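Local coordinates for protein B-agarase (Saccharophagus degradans, PDB 4BQ2) that hydrolyses beta-1,4 linkages of agarose as a family 50 glycoside hydrolase, acting on the polysaccharide from its chain ends as an exo-beta-agarase, at residues Trp347-Asp352 with Asn357-Arg362; Asn540-Lys545 with Ala550-Gly555. All coordinates share one frame; numbering follows the deposited sequence. Where two conformers were deposited one is given.

Interaction 1 (Trp347-Asp352 with Asn357-Arg362)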
loop_
_atom_site.group_PDB
_atom_site.type_symbol
_atom_site.label_atom_id
_atom_site.label_comp_id
_atom_site.label_asym_id
_atom_site.label_seq_id
_atom_site.Cartn_x
_atom_site.Cartn_y
_atom_site.Cartn_z
ATOM N N TRP A 347 6.599 15.759 -23.156
ATOM C CA TRP A 347 5.611 15.695 -24.237
ATOM C C TRP A 347 4.226 15.456 -23.694
ATOM O O TRP A 347 4.007 14.493 -22.953
ATOM C CB TRP A 347 5.962 14.564 -25.210
ATOM C CG TRP A 347 4.949 14.351 -26.332
ATOM C CD1 TRP A 347 4.939 14.983 -27.545
ATOM C CD2 TRP A 347 3.826 13.439 -26.348
ATOM N NE1 TRP A 347 3.893 14.519 -28.317
ATOM C CE2 TRP A 347 3.195 13.576 -27.607
ATOM C CE3 TRP A 347 3.303 12.515 -25.425
ATOM C CZ2 TRP A 347 2.059 12.818 -27.972
ATOM C CZ3 TRP A 347 2.184 11.772 -25.777
ATOM C CH2 TRP A 347 1.571 11.926 -27.045
ATOM N N LEU A 348 3.289 16.322 -24.072
ATOM C CA LEU A 348 1.860 16.054 -23.867
ATOM C C LEU A 348 1.142 16.393 -25.178
ATOM O O LEU A 348 1.511 17.365 -25.844
ATOM C CB LEU A 348 1.300 16.864 -22.704
ATOM C CG LEU A 348 1.739 16.457 -21.291
ATOM C CD1 LEU A 348 1.292 17.522 -20.308
ATOM C CD2 LEU A 348 1.157 15.095 -20.914
ATOM N N PRO A 349 0.162 15.565 -25.589
ATOM C CA PRO A 349 -0.470 15.761 -26.902
ATOM C C PRO A 349 -1.427 16.954 -27.015
ATOM O O PRO A 349 -2.093 17.306 -26.045
ATOM C CB PRO A 349 -1.240 14.434 -27.118
ATOM C CG PRO A 349 -1.508 13.926 -25.725
ATOM C CD PRO A 349 -0.266 14.297 -24.957
ATOM N N ASP A 350 -1.476 17.571 -28.208
ATOM C CA ASP A 350 -2.530 18.544 -28.560
ATOM C C ASP A 350 -3.865 17.805 -28.696
ATOM O O ASP A 350 -3.855 16.599 -28.910
ATOM C CB ASP A 350 -2.195 19.231 -29.897
ATOM C CG ASP A 350 -0.853 19.958 -29.867
ATOM O OD1 ASP A 350 -0.495 20.535 -28.808
ATOM O OD2 ASP A 350 -0.153 19.951 -30.909
ATOM N N TYR A 351 -4.964 18.566 -28.607
ATOM C CA TYR A 351 -6.357 18.086 -28.713
ATOM C C TYR A 351 -6.621 17.220 -29.935
ATOM O O TYR A 351 -7.463 16.314 -29.894
ATOM C CB TYR A 351 -7.322 19.280 -28.748
ATOM C CG TYR A 351 -7.309 20.053 -30.060
ATOM C CD1 TYR A 351 -6.122 20.561 -30.578
ATOM C CD2 TYR A 351 -8.484 20.283 -30.777
ATOM C CE1 TYR A 351 -6.099 21.264 -31.762
ATOM C CE2 TYR A 351 -8.463 20.987 -31.971
ATOM C CZ TYR A 351 -7.265 21.475 -32.451
ATOM O OH TYR A 351 -7.213 22.178 -33.631
ATOM N N ASP A 352 -5.890 17.515 -31.007
ATOM C CA ASP A 352 -6.036 16.882 -32.308
ATOM C C ASP A 352 -5.125 15.668 -32.523
ATOM O O ASP A 352 -5.267 14.970 -33.529
ATOM C CB ASP A 352 -5.814 17.924 -33.423
ATOM C CG ASP A 352 -4.431 18.593 -33.360
ATOM O OD1 ASP A 352 -3.475 18.008 -32.796
ATOM O OD2 ASP A 352 -4.297 19.718 -33.901
ATOM N N ASN A 357 -6.949 11.153 -26.585
ATOM C CA ASN A 357 -8.008 10.516 -25.800
ATOM C C ASN A 357 -7.494 9.914 -24.471
ATOM O O ASN A 357 -8.273 9.375 -23.679
ATOM C CB ASN A 357 -8.765 9.483 -26.628
ATOM C CG ASN A 357 -7.869 8.374 -27.114
ATOM O OD1 ASN A 357 -6.955 8.591 -27.924
ATOM N ND2 ASN A 357 -8.101 7.173 -26.596
ATOM N N HIS A 358 -6.195 10.016 -24.210
ATOM C CA HIS A 358 -5.651 9.401 -23.011
ATOM C C HIS A 358 -5.542 10.402 -21.861
ATOM O O HIS A 358 -5.024 10.082 -20.795
ATOM C CB HIS A 358 -4.364 8.606 -23.317
ATOM C CG HIS A 358 -4.558 7.562 -24.381
ATOM N ND1 HIS A 358 -5.160 6.346 -24.130
ATOM C CD2 HIS A 358 -4.285 7.576 -25.706
ATOM C CE1 HIS A 358 -5.229 5.649 -25.250
ATOM N NE2 HIS A 358 -4.706 6.373 -26.223
ATOM N N TYR A 359 -6.051 11.613 -22.091
ATOM C CA TYR A 359 -6.271 12.579 -21.022
ATOM C C TYR A 359 -7.364 12.100 -20.063
ATOM O O TYR A 359 -8.272 11.358 -20.448
ATOM C CB TYR A 359 -6.632 13.948 -21.583
ATOM C CG TYR A 359 -5.429 14.736 -22.068
ATOM C CD1 TYR A 359 -4.475 15.213 -21.166
ATOM C CD2 TYR A 359 -5.257 15.030 -23.433
ATOM C CE1 TYR A 359 -3.373 15.936 -21.607
ATOM C CE2 TYR A 359 -4.157 15.750 -23.871
ATOM C CZ TYR A 359 -3.228 16.205 -22.952
ATOM O OH TYR A 359 -2.128 16.921 -23.395
ATOM N N ASN A 360 -7.241 12.531 -18.814
ATOM C CA ASN A 360 -8.162 12.192 -17.737
ATOM C C ASN A 360 -8.428 13.493 -16.981
ATOM O O ASN A 360 -7.667 14.478 -17.118
ATOM C CB ASN A 360 -7.506 11.141 -16.816
ATOM C CG ASN A 360 -8.394 10.732 -15.637
ATOM O OD1 ASN A 360 -9.622 10.702 -15.737
ATOM N ND2 ASN A 360 -7.766 10.399 -14.514
ATOM N N TYR A 361 -9.512 13.519 -16.213
ATOM C CA TYR A 361 -9.727 14.608 -15.265
ATOM C C TYR A 361 -10.192 14.035 -13.928
ATOM O O TYR A 361 -11.161 13.273 -13.881
ATOM C CB TYR A 361 -10.744 15.626 -15.786
ATOM C CG TYR A 361 -10.778 16.863 -14.916
ATOM C CD1 TYR A 361 -9.908 17.935 -15.161
ATOM C CD2 TYR A 361 -11.641 16.951 -13.813
ATOM C CE1 TYR A 361 -9.921 19.059 -14.349
ATOM C CE2 TYR A 361 -11.649 18.081 -12.991
ATOM C CZ TYR A 361 -10.778 19.125 -13.265
ATOM O OH TYR A 361 -10.770 20.247 -12.452
ATOM N N ARG A 362 -9.518 14.403 -12.844
ATOM C CA ARG A 362 -9.991 14.002 -11.520
ATOM C C ARG A 362 -10.580 15.207 -10.779
ATOM O O ARG A 362 -10.016 16.288 -10.826
ATOM C CB ARG A 362 -8.860 13.333 -10.734
ATOM C CG ARG A 362 -8.494 11.939 -11.244
ATOM C CD ARG A 362 -9.721 11.031 -11.405
ATOM N NE ARG A 362 -9.356 9.619 -11.581
ATOM C CZ ARG A 362 -10.065 8.730 -12.272
ATOM N NH1 ARG A 362 -11.195 9.075 -12.904
ATOM N NH2 ARG A 362 -9.620 7.476 -12.358
#
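Tyr359 reaches from the first residue of an edge strand to the irregular loop that carries Leu348 and Pro349. Strand 359-362 is outermost in a four-stranded antiparallel sheet, next to strand 373-376, and the loop leads into it from helix 339-342. From CB, the tyrosine side chain leaves with CG beside the backbone N and anti to the carbonyl carbon (chi1 -80°), a torsion that carries the far half of the ring over to the loop although the CB bond itself does not aim there. CE2 packs against Pro349 CG at 3.7 Å, the pyrrolidine carbon standing well out of the ring plane and approaching from the opposite direction. CZ lies 3.5 Å from Pro349 O and 4.0 Å from Pro349 CG. At the tip, OH donates a 2.7 Å hydrogen bond to Pro349 O, which sits at the ring edge in its plane; the hydroxyl meets a lone pair in the carbonyl plane, with a C=O...O angle of 138°. This bond fixes the direction of the phenol O-H. The same ring meets Tyr376 edge-to-face and touches Phe331, so the buried phenol joins loop and sheet. One residue before the proline, Leu348 CB touches Tyr359 OH at 3.5 Å.

Interaction 2 (Asn540-Lys545 with Ala550-Gly555)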
loop_
_atom_site.group_PDB
_atom_site.type_symbol
_atom_site.label_atom_id
_atom_site.label_comp_id
_atom_site.label_asym_id
_atom_site.label_seq_id
_atom_site.Cartn_x
_atom_site.Cartn_y
_atom_site.Cartn_z
ATOM N N ASN A 540 -16.858 6.315 39.245
ATOM C CA ASN A 540 -15.779 5.677 39.978
ATOM C C ASN A 540 -14.884 4.872 39.060
ATOM O O ASN A 540 -13.704 4.768 39.310
ATOM C CB ASN A 540 -16.306 4.795 41.110
ATOM C CG ASN A 540 -16.523 5.571 42.403
ATOM O OD1 ASN A 540 -15.756 6.485 42.751
ATOM N ND2 ASN A 540 -17.565 5.199 43.132
ATOM N N ALA A 541 -15.450 4.293 38.005
ATOM C CA ALA A 541 -14.626 3.544 37.050
ATOM C C ALA A 541 -13.696 4.482 36.264
ATOM O O ALA A 541 -12.517 4.161 36.045
ATOM C CB ALA A 541 -15.483 2.684 36.125
ATOM N N TRP A 542 -14.200 5.658 35.912
ATOM C CA TRP A 542 -13.447 6.580 35.066
ATOM C C TRP A 542 -12.742 7.657 35.841
ATOM O O TRP A 542 -12.033 8.482 35.254
ATOM C CB TRP A 542 -14.366 7.219 34.021
ATOM C CG TRP A 542 -14.839 6.247 32.959
ATOM C CD1 TRP A 542 -14.760 4.887 32.991
ATOM C CD2 TRP A 542 -15.504 6.585 31.731
ATOM N NE1 TRP A 542 -15.312 4.357 31.843
ATOM C CE2 TRP A 542 -15.770 5.382 31.055
ATOM C CE3 TRP A 542 -15.886 7.797 31.135
ATOM C CZ2 TRP A 542 -16.424 5.346 29.805
ATOM C CZ3 TRP A 542 -16.534 7.767 29.900
ATOM C CH2 TRP A 542 -16.791 6.545 29.247
ATOM N N GLY A 543 -12.926 7.631 37.160
ATOM C CA GLY A 543 -12.381 8.661 38.043
ATOM C C GLY A 543 -12.996 10.027 37.775
ATOM O O GLY A 543 -12.320 11.035 37.886
ATOM N N LEU A 544 -14.280 10.069 37.421
ATOM C CA LEU A 544 -14.936 11.336 37.063
ATOM C C LEU A 544 -16.005 11.752 38.084
ATOM O O LEU A 544 -16.276 11.023 39.039
ATOM C CB LEU A 544 -15.571 11.225 35.664
ATOM C CG LEU A 544 -14.711 11.067 34.404
ATOM C CD1 LEU A 544 -15.595 10.928 33.173
ATOM C CD2 LEU A 544 -13.760 12.239 34.226
ATOM N N LYS A 545 -16.633 12.903 37.855
ATOM C CA LYS A 545 -17.657 13.428 38.763
ATOM C C LYS A 545 -18.845 13.960 37.984
ATOM O O LYS A 545 -19.372 15.038 38.287
ATOM C CB LYS A 545 -17.084 14.556 39.623
ATOM C CG LYS A 545 -15.944 14.163 40.542
ATOM C CD LYS A 545 -15.421 15.397 41.264
ATOM C CE LYS A 545 -15.122 16.524 40.276
ATOM N NZ LYS A 545 -15.517 17.873 40.786
ATOM N N ALA A 550 -27.353 12.296 31.769
ATOM C CA ALA A 550 -27.641 13.373 30.839
ATOM C C ALA A 550 -26.404 14.235 30.567
ATOM O O ALA A 550 -26.164 14.628 29.415
ATOM C CB ALA A 550 -28.813 14.208 31.324
ATOM N N GLU A 551 -25.605 14.504 31.605
ATOM C CA GLU A 551 -24.312 15.179 31.401
ATOM C C GLU A 551 -23.327 14.277 30.647
ATOM O O GLU A 551 -22.570 14.728 29.782
ATOM C CB GLU A 551 -23.683 15.640 32.722
ATOM C CG GLU A 551 -22.503 16.588 32.516
ATOM C CD GLU A 551 -21.975 17.227 33.808
ATOM O OE1 GLU A 551 -22.060 16.614 34.902
ATOM O OE2 GLU A 551 -21.465 18.360 33.715
ATOM N N PHE A 552 -23.322 12.992 30.990
ATOM C CA PHE A 552 -22.499 12.038 30.262
ATOM C C PHE A 552 -22.836 12.103 28.759
ATOM O O PHE A 552 -21.930 12.109 27.902
ATOM C CB PHE A 552 -22.736 10.622 30.780
ATOM C CG PHE A 552 -22.075 9.578 29.939
ATOM C CD1 PHE A 552 -20.735 9.274 30.129
ATOM C CD2 PHE A 552 -22.779 8.949 28.919
ATOM C CE1 PHE A 552 -20.111 8.322 29.345
ATOM C CE2 PHE A 552 -22.156 7.997 28.120
ATOM C CZ PHE A 552 -20.823 7.681 28.342
ATOM N N ASP A 553 -24.131 12.169 28.455
ATOM C CA ASP A 553 -24.614 12.197 27.059
ATOM C C ASP A 553 -24.412 13.505 26.311
ATOM O O ASP A 553 -24.846 13.632 25.153
ATOM C CB ASP A 553 -26.067 11.742 26.970
ATOM C CG ASP A 553 -26.209 10.225 27.139
ATOM O OD1 ASP A 553 -25.231 9.475 26.860
ATOM O OD2 ASP A 553 -27.299 9.781 27.558
ATOM N N LEU A 554 -23.748 14.469 26.956
ATOM C CA LEU A 554 -23.297 15.691 26.268
ATOM C C LEU A 554 -21.947 15.497 25.596
ATOM O O LEU A 554 -21.513 16.343 24.824
ATOM C CB LEU A 554 -23.164 16.871 27.246
ATOM C CG LEU A 554 -24.389 17.318 28.039
ATOM C CD1 LEU A 554 -23.930 18.290 29.126
ATOM C CD2 LEU A 554 -25.448 17.935 27.138
ATOM N N GLY A 555 -21.272 14.393 25.905
ATOM C CA GLY A 555 -19.914 14.194 25.449
ATOM C C GLY A 555 -18.944 14.373 26.597
ATOM O O GLY A 555 -19.050 15.317 27.372
HETATM O O HOH W 1 -20.069 17.291 36.999
#
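Two short helices, 535-542 and 549-552, follow one another, joined by a short connection in the helical part of the beta-galactosidase-like region, and Trp542, near the end of the first, makes a buried contact with Phe552 of the second. CZ3 and CH2 of Trp542 lie 3.7 and 3.8 Å from CE1 of Phe552. Both side chains cross at about a right angle. Their rings are tilted by 55°, an oblique pairing with centroids 5.8 Å apart, in which Trp542 CZ3 lies in the phenyl plane at its edge. Phe552 has CG anti to the backbone N (chi1 171°), which brings CE1 to the indole. Around the pair, Trp542 NE1 is hydrogen-bonded to Asp570, while Phe552 also meets Trp549 edge-to-face and forms a cation-pi contact with Arg521. Gly543 is the first residue to leave helical angles after the first helix; after the second, a type I turn from Phe552 ends at Gly555, and both glycines have positive phi. A water bridges the two segments by donating to both; it lies 2.7 Å from Lys545 O and 3.0 Å from OE1 of Glu551, a carboxylate oxygen that also accepts from Ser547 N.

In the fold
Interactions 1 and 2 lie far apart in the single chain, with centres about 58 Å apart and nearest atoms about 37 Å apart, and they follow one another in sequence. Residues 347-352 and 357-362 join a loop to the edge of a small antiparallel sheet, whereas residues 540-545 and 550-555 link two helices about 40 Å from the centre of the chain; the corresponding distance for interaction 1 is about 28 Å. Both are buried contacts in which an aromatic side chain takes part, yet a direct hydrogen bond spans the first and a water the second. Neither includes a residue of the calcium site formed by Asp7, Glu9, Ser37, Lys38 and Asp185.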